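Local atomic coordinates of 6-phospho-beta-d glycosidase (Streptococcus pyogenes, PDB entry 5FOO), a protein that probably hydrolyses 6-phosphorylated beta-glucosides, as a family 1 glycoside hydrolase, and holds 6-phosphocyclophellitol in its sugar pocket. Residues 315-318 against 319-323; 2-5 against 6-10; 283-286 against 287-291. The protein carries 1 engineered substitution. All coordinates share one frame; numbering follows the deposited sequence.

Interaction 1 of 3, residues 315-318 against 319-323; sequences PSWS and PEWYY. With EDO (1,2-ethanediol), chain L; EDO (1,2-ethanediol), chain K.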
# COMPACT_ATOMS: atom_id res chain seq x y z
N PRO A 315 -18.50 -22.49 -3.24
CA PRO A 315 -17.23 -23.27 -3.26
C PRO A 315 -16.34 -23.01 -2.01
O PRO A 315 -15.66 -23.90 -1.55
CB PRO A 315 -16.52 -22.81 -4.57
CG PRO A 315 -17.10 -21.47 -4.91
CD PRO A 315 -18.49 -21.41 -4.28
N SER A 316 -16.45 -21.82 -1.44
CA SER A 316 -15.61 -21.35 -0.35
C SER A 316 -16.32 -20.10 0.25
O SER A 316 -17.05 -19.43 -0.45
CB SER A 316 -14.28 -20.99 -0.98
OG SER A 316 -13.41 -20.42 -0.07
N TRP A 317 -16.10 -19.78 1.51
CA TRP A 317 -16.51 -18.50 2.07
C TRP A 317 -15.89 -17.32 1.29
O TRP A 317 -14.78 -17.41 0.78
CB TRP A 317 -16.21 -18.41 3.58
CG TRP A 317 -16.87 -17.20 4.24
CD1 TRP A 317 -18.12 -17.14 4.74
CD2 TRP A 317 -16.30 -15.89 4.42
NE1 TRP A 317 -18.35 -15.87 5.26
CE2 TRP A 317 -17.26 -15.09 5.04
CE3 TRP A 317 -15.07 -15.32 4.11
CZ2 TRP A 317 -17.03 -13.75 5.36
CZ3 TRP A 317 -14.85 -13.95 4.46
CH2 TRP A 317 -15.81 -13.21 5.06
N SER A 318 -16.69 -16.27 1.13
CA SER A 318 -16.24 -15.02 0.56
C SER A 318 -17.05 -13.87 1.19
O SER A 318 -18.22 -14.03 1.47
CB SER A 318 -16.44 -14.99 -0.97
OG SER A 318 -16.41 -13.66 -1.40
N PRO A 319 -16.43 -12.68 1.38
CA PRO A 319 -17.18 -11.51 1.85
C PRO A 319 -18.27 -11.10 0.87
O PRO A 319 -19.31 -10.55 1.28
CB PRO A 319 -16.08 -10.40 1.99
CG PRO A 319 -14.94 -10.88 1.13
CD PRO A 319 -15.00 -12.41 1.20
N GLU A 320 -18.05 -11.43 -0.40
CA GLU A 320 -19.02 -11.20 -1.49
C GLU A 320 -20.28 -12.07 -1.49
O GLU A 320 -21.17 -11.88 -2.35
CB GLU A 320 -18.33 -11.24 -2.87
CG GLU A 320 -17.23 -10.18 -2.99
CD GLU A 320 -16.88 -9.76 -4.42
OE1 GLU A 320 -17.22 -10.47 -5.38
OE2 GLU A 320 -16.23 -8.71 -4.58
N TRP A 321 -20.40 -12.94 -0.51
CA TRP A 321 -21.69 -13.52 -0.18
C TRP A 321 -22.67 -12.43 0.20
O TRP A 321 -23.83 -12.66 0.08
CB TRP A 321 -21.64 -14.42 1.07
CG TRP A 321 -20.96 -15.83 0.95
CD1 TRP A 321 -20.21 -16.29 -0.08
CD2 TRP A 321 -20.99 -16.88 1.94
NE1 TRP A 321 -19.78 -17.58 0.20
CE2 TRP A 321 -20.26 -17.96 1.43
CE3 TRP A 321 -21.60 -17.00 3.19
CZ2 TRP A 321 -20.10 -19.17 2.15
CZ3 TRP A 321 -21.43 -18.19 3.91
CH2 TRP A 321 -20.67 -19.24 3.39
N TYR A 322 -22.21 -11.30 0.77
CA TYR A 322 -23.11 -10.30 1.32
C TYR A 322 -23.24 -9.03 0.47
O TYR A 322 -23.96 -8.12 0.87
CB TYR A 322 -22.70 -9.94 2.76
CG TYR A 322 -22.74 -11.14 3.66
CD1 TYR A 322 -23.94 -11.67 4.06
CD2 TYR A 322 -21.56 -11.81 4.00
CE1 TYR A 322 -23.98 -12.83 4.83
CE2 TYR A 322 -21.59 -12.96 4.80
CZ TYR A 322 -22.80 -13.48 5.20
OH TYR A 322 -22.86 -14.62 6.00
N TYR A 323 -22.53 -8.94 -0.66
CA TYR A 323 -22.64 -7.76 -1.51
C TYR A 323 -22.04 -8.08 -2.87
O TYR A 323 -21.22 -8.93 -2.95
CB TYR A 323 -21.88 -6.54 -0.87
CG TYR A 323 -20.39 -6.74 -0.65
CD1 TYR A 323 -19.47 -6.48 -1.66
CD2 TYR A 323 -19.90 -7.26 0.55
CE1 TYR A 323 -18.08 -6.72 -1.50
CE2 TYR A 323 -18.52 -7.51 0.74
CZ TYR A 323 -17.62 -7.22 -0.28
OH TYR A 323 -16.29 -7.43 -0.09
C1 EDO L . -20.22 -10.34 -6.54
O1 EDO L . -20.44 -10.79 -7.92
C2 EDO L . -20.73 -11.37 -5.52
O2 EDO L . -21.45 -10.89 -4.33
C1 EDO K . -23.26 -13.88 -4.03
O1 EDO K . -24.12 -14.09 -2.86
C2 EDO K . -22.09 -14.86 -4.01
O2 EDO K . -20.97 -14.20 -4.63
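W317 and W321 pack edge-to-face across a tight turn that runs into a short 3-10 segment, 319-321, in the loop between strands 302-305 and 324-325. W317 presents the edge of its five-membered ring to the six-membered ring of W321, with the planes inclined at 55°; CD1 of W317 comes to 3.6 Å from CZ3 of W321. The same W317 indole is turned over P319, whose CD sits 3.6 Å from CZ3 of W317.

Polar bonds around S318 fix the turn. S318 O accepts the amide N of W321 at 3.1 Å, nearly straight at 165°, although the donor stands well above the carbonyl plane. S318 OG lies anti to its own amide N (chi1 161°), which swings it forward to accept the amide N of E320 at 2.9 Å: an ST turn nested inside the backbone turn. One bond further on, the amide of Y322 reaches P319 O and carries on the 3-10 pattern.

Farther out, W247 and F243 of helix 235-258 touch P319, and W247 also meets the W317 ring edge-to-face. D272 OD2 ties the two sides together, accepting W317 NE1 and bonding to Y322 OH.

Interaction 2 of 3, residues 2-5 against 6-10; sequences LAFP and KEFWW. With EDO (1,2-ethanediol), chain I.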
# COMPACT_ATOMS: atom_id res chain seq x y z
N LEU A 2 -4.98 27.65 -1.67
CA LEU A 2 -5.26 26.55 -0.67
C LEU A 2 -3.95 26.15 -0.00
O LEU A 2 -3.13 25.38 -0.55
CB LEU A 2 -5.89 25.32 -1.38
CG LEU A 2 -7.40 25.13 -1.48
CD1 LEU A 2 -8.15 26.44 -1.62
CD2 LEU A 2 -7.75 24.15 -2.61
N ALA A 3 -3.70 26.70 1.17
CA ALA A 3 -2.44 26.48 1.83
C ALA A 3 -2.48 25.22 2.76
O ALA A 3 -3.41 25.03 3.52
CB ALA A 3 -2.06 27.73 2.61
N PHE A 4 -1.41 24.44 2.76
CA PHE A 4 -1.37 23.20 3.55
C PHE A 4 -0.65 23.40 4.89
O PHE A 4 0.04 24.41 5.05
CB PHE A 4 -0.73 22.08 2.66
CG PHE A 4 -1.72 21.49 1.68
CD1 PHE A 4 -2.01 22.15 0.50
CD2 PHE A 4 -2.40 20.32 1.99
CE1 PHE A 4 -2.94 21.62 -0.39
CE2 PHE A 4 -3.34 19.82 1.13
CZ PHE A 4 -3.61 20.46 -0.06
N PRO A 5 -0.80 22.46 5.84
CA PRO A 5 -0.14 22.63 7.13
C PRO A 5 1.36 22.73 7.04
O PRO A 5 1.96 22.30 6.06
CB PRO A 5 -0.57 21.36 7.91
CG PRO A 5 -1.89 20.99 7.33
CD PRO A 5 -1.79 21.36 5.87
N LYS A 6 1.99 23.29 8.06
CA LYS A 6 3.41 23.44 8.04
C LYS A 6 3.97 22.04 8.20
O LYS A 6 3.41 21.23 8.88
CB LYS A 6 3.93 24.38 9.15
CG LYS A 6 4.38 25.75 8.61
CD LYS A 6 3.78 26.91 9.37
CE LYS A 6 4.29 26.98 10.81
NZ LYS A 6 3.43 27.87 11.65
N GLU A 7 5.08 21.79 7.53
CA GLU A 7 5.78 20.51 7.56
C GLU A 7 4.99 19.31 6.99
O GLU A 7 5.34 18.17 7.18
CB GLU A 7 6.34 20.26 8.96
CG GLU A 7 7.29 21.38 9.37
CD GLU A 7 7.88 21.17 10.73
OE1 GLU A 7 7.14 20.84 11.69
OE2 GLU A 7 9.11 21.32 10.83
N PHE A 8 4.00 19.63 6.17
CA PHE A 8 3.28 18.65 5.38
C PHE A 8 4.26 17.85 4.52
O PHE A 8 5.21 18.41 3.87
CB PHE A 8 2.25 19.36 4.52
CG PHE A 8 1.07 18.50 4.09
CD1 PHE A 8 0.07 18.14 5.00
CD2 PHE A 8 0.96 18.09 2.78
CE1 PHE A 8 -1.06 17.42 4.59
CE2 PHE A 8 -0.14 17.34 2.36
CZ PHE A 8 -1.14 17.01 3.27
N TRP A 9 4.02 16.55 4.48
CA TRP A 9 4.87 15.67 3.67
C TRP A 9 4.42 15.74 2.19
O TRP A 9 3.24 15.59 1.91
CB TRP A 9 4.76 14.21 4.11
CG TRP A 9 5.26 13.86 5.42
CD1 TRP A 9 5.65 14.73 6.47
CD2 TRP A 9 5.39 12.52 5.93
NE1 TRP A 9 6.10 13.97 7.53
CE2 TRP A 9 5.91 12.63 7.27
CE3 TRP A 9 5.10 11.24 5.41
CZ2 TRP A 9 6.19 11.49 8.07
CZ3 TRP A 9 5.35 10.11 6.21
CH2 TRP A 9 5.86 10.25 7.56
N TRP A 10 5.39 15.94 1.29
CA TRP A 10 5.15 15.92 -0.09
C TRP A 10 6.15 15.00 -0.74
O TRP A 10 7.37 15.12 -0.58
CB TRP A 10 5.30 17.28 -0.70
CG TRP A 10 4.39 18.34 -0.22
CD1 TRP A 10 4.76 19.46 0.52
CD2 TRP A 10 3.02 18.57 -0.62
NE1 TRP A 10 3.66 20.26 0.70
CE2 TRP A 10 2.60 19.75 -0.00
CE3 TRP A 10 2.09 17.84 -1.35
CZ2 TRP A 10 1.29 20.22 -0.12
CZ3 TRP A 10 0.82 18.32 -1.46
CH2 TRP A 10 0.44 19.50 -0.85
C1 EDO I . 8.97 16.14 5.50
O1 EDO I . 9.94 15.77 6.47
C2 EDO I . 8.54 17.59 5.73
O2 EDO I . 8.15 17.70 7.10
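A type II beta turn from P5 to F8 leads the chain from the short N-terminal strand 2-3 into 9-13, the first strand of the (beta/alpha)8 barrel, and an aromatic cluster of F4, F8 and W10 packs beside it. The turn's own bond, F8 N to P5 O, is weak at 3.4 Å. E7 takes the positive phi expected at the third position of such a turn, with phi 64°. P5 O does not rely on that bond alone, since N460 ND2 also donates to it.

In the cluster, F4 touches both other rings but meets them differently. W10 comes edge-on: its CH2 stands 3.8 Å above the plane of the F4 ring, over the centre, the planes inclined at 74°, while CZ2 of W10 is 3.7 Å from CG of F4. Against F8 the rings meet at a slant, the planes inclined between parallel and perpendicular. Here the rim carbon CD2 of F4 sits over a face of F8, 3.8 Å from CE2 of that ring. F8 reaches F4 because its CG is anti to the amide N (chi1 -156°). That course also runs it alongside the P5 ring, the two pointing the same way, with CD1 of F8 3.8 Å from CD of P5.

At the turn itself a 1,2-ethanediol, probably from the crystallisation liquor, donates through O2 to E7 O at 2.9 Å. W10 NE1 bonds to N460 OD1, so N460 grips both the turn and the cluster. Helix 387-405 lies against the aromatic group, with L397 touching F4 and W10, H401 meeting F4 edge-to-face and I404 touching F8, while strand 410-416 adds C410 and Y413 against F8, and strand 461-462 pairs antiparallel with 2-3.

Interaction 3 of 3, residues 283-286 against 287-291; sequences LALI and AENRV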
# COMPACT_ATOMS: atom_id res chain seq x y z
N LEU A 283 -4.51 -11.92 21.45
CA LEU A 283 -5.46 -10.82 21.52
C LEU A 283 -5.03 -9.63 22.43
O LEU A 283 -5.32 -8.46 22.12
CB LEU A 283 -6.86 -11.29 21.91
CG LEU A 283 -7.48 -12.22 20.84
CD1 LEU A 283 -8.75 -12.95 21.32
CD2 LEU A 283 -7.73 -11.49 19.55
N ALA A 284 -4.36 -9.95 23.52
CA ALA A 284 -3.82 -8.93 24.43
C ALA A 284 -2.61 -8.22 23.79
O ALA A 284 -2.48 -6.99 23.92
CB ALA A 284 -3.42 -9.57 25.77
N LEU A 285 -1.78 -8.95 23.04
CA LEU A 285 -0.66 -8.32 22.27
C LEU A 285 -1.24 -7.31 21.30
O LEU A 285 -0.77 -6.17 21.25
CB LEU A 285 0.21 -9.35 21.54
CG LEU A 285 1.71 -9.47 21.72
CD1 LEU A 285 2.16 -9.05 23.12
CD2 LEU A 285 2.19 -10.90 21.44
N ILE A 286 -2.33 -7.65 20.62
CA ILE A 286 -2.98 -6.74 19.67
C ILE A 286 -3.57 -5.51 20.38
O ILE A 286 -3.43 -4.40 19.89
CB ILE A 286 -4.03 -7.50 18.78
CG1 ILE A 286 -3.34 -8.55 17.91
CG2 ILE A 286 -4.83 -6.53 17.93
CD1 ILE A 286 -4.26 -9.60 17.26
N ALA A 287 -4.19 -5.71 21.54
CA ALA A 287 -4.77 -4.63 22.29
C ALA A 287 -3.67 -3.66 22.82
O ALA A 287 -3.90 -2.43 22.96
CB ALA A 287 -5.57 -5.17 23.47
N GLU A 288 -2.49 -4.20 23.05
CA GLU A 288 -1.41 -3.43 23.64
C GLU A 288 -0.42 -2.79 22.66
O GLU A 288 0.43 -2.02 23.09
CB GLU A 288 -0.65 -4.31 24.53
CG GLU A 288 -1.39 -4.60 25.80
CD GLU A 288 -0.71 -5.68 26.60
OE1 GLU A 288 0.44 -6.04 26.28
OE2 GLU A 288 -1.37 -6.19 27.50
N ASN A 289 -0.54 -3.08 21.36
CA ASN A 289 0.47 -2.71 20.35
C ASN A 289 -0.24 -2.23 19.12
O ASN A 289 -0.50 -3.01 18.17
CB ASN A 289 1.34 -3.88 20.05
CG ASN A 289 2.17 -4.30 21.25
OD1 ASN A 289 1.87 -5.24 22.02
ND2 ASN A 289 3.24 -3.62 21.40
N ARG A 290 -0.64 -0.96 19.20
CA ARG A 290 -1.44 -0.29 18.17
C ARG A 290 -0.60 0.85 17.49
O ARG A 290 0.43 1.27 17.99
CB ARG A 290 -2.71 0.28 18.81
CG ARG A 290 -3.52 -0.74 19.62
CD ARG A 290 -4.59 -0.05 20.52
NE ARG A 290 -3.95 0.78 21.57
CZ ARG A 290 -3.97 2.11 21.66
NH1 ARG A 290 -4.69 2.85 20.81
NH2 ARG A 290 -3.30 2.70 22.65
N VAL A 291 -1.07 1.33 16.36
CA VAL A 291 -0.27 2.22 15.53
C VAL A 291 -0.10 3.61 16.15
O VAL A 291 -0.96 4.04 16.87
CB VAL A 291 -0.88 2.38 14.13
CG1 VAL A 291 -0.98 1.02 13.41
CG2 VAL A 291 -2.21 3.13 14.18
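E288 N is shared between two backbone carbonyls of the preceding helical turn: it gives its stronger bond to A284 O, at 2.9 Å, and a weak one to L285 O, at 3.2 Å. One residue earlier, A287 N donates to L283 O at 3.0 Å, an ordinary i to i-4 helical bond. One residue later, the bond from N289 N to I286 O is straight but weak, stretched to 3.5 Å and spanning only three residues. The split at E288 thus marks where the spacing changes.

Side chains crowd the same carbonyls. CG of E288 lies anti to its carbonyl carbon (chi1 -74°), which lays the side chain back along the helix and brings CG within 3.2 Å of A284 O. CB of A287 touches L283 O at 3.6 Å, and CB of N289 comes to 3.3 Å from L285 O.

L285 and I286 face helix 186-208, meeting K202, Q205 and A201, and F261 also touches I286. R290 NH1 bonds to V257 O, while R290 O accepts R208 NH2. Such a passage from i-4 to i-3 bonding is characteristic of the C-terminal turn of an alpha-helix, here 280-288, which leads into barrel strand 293-297.

Overall arrangement
Read from the N terminus, the three contacts follow in series, interaction 2, then 3, then 1; none nests in or crosses another, and each is a local turn of chain. Interaction 2 turns the chain from strand 2-3 into barrel strand 9-13, close to the C-terminal pairing with 461-462. Interaction 3 brings helix 280-288 toward strand 293-297, the sixth of the barrel. Interaction 1 folds the excursion between strands 302-305 and 324-325, on the opposite side of the chain's centre from interaction 2. Nearest atoms of interactions 2 and 3 are about 12 Å apart, and those of 1 and 3 about 17 Å; both 1 and 3 reach helix 235-258.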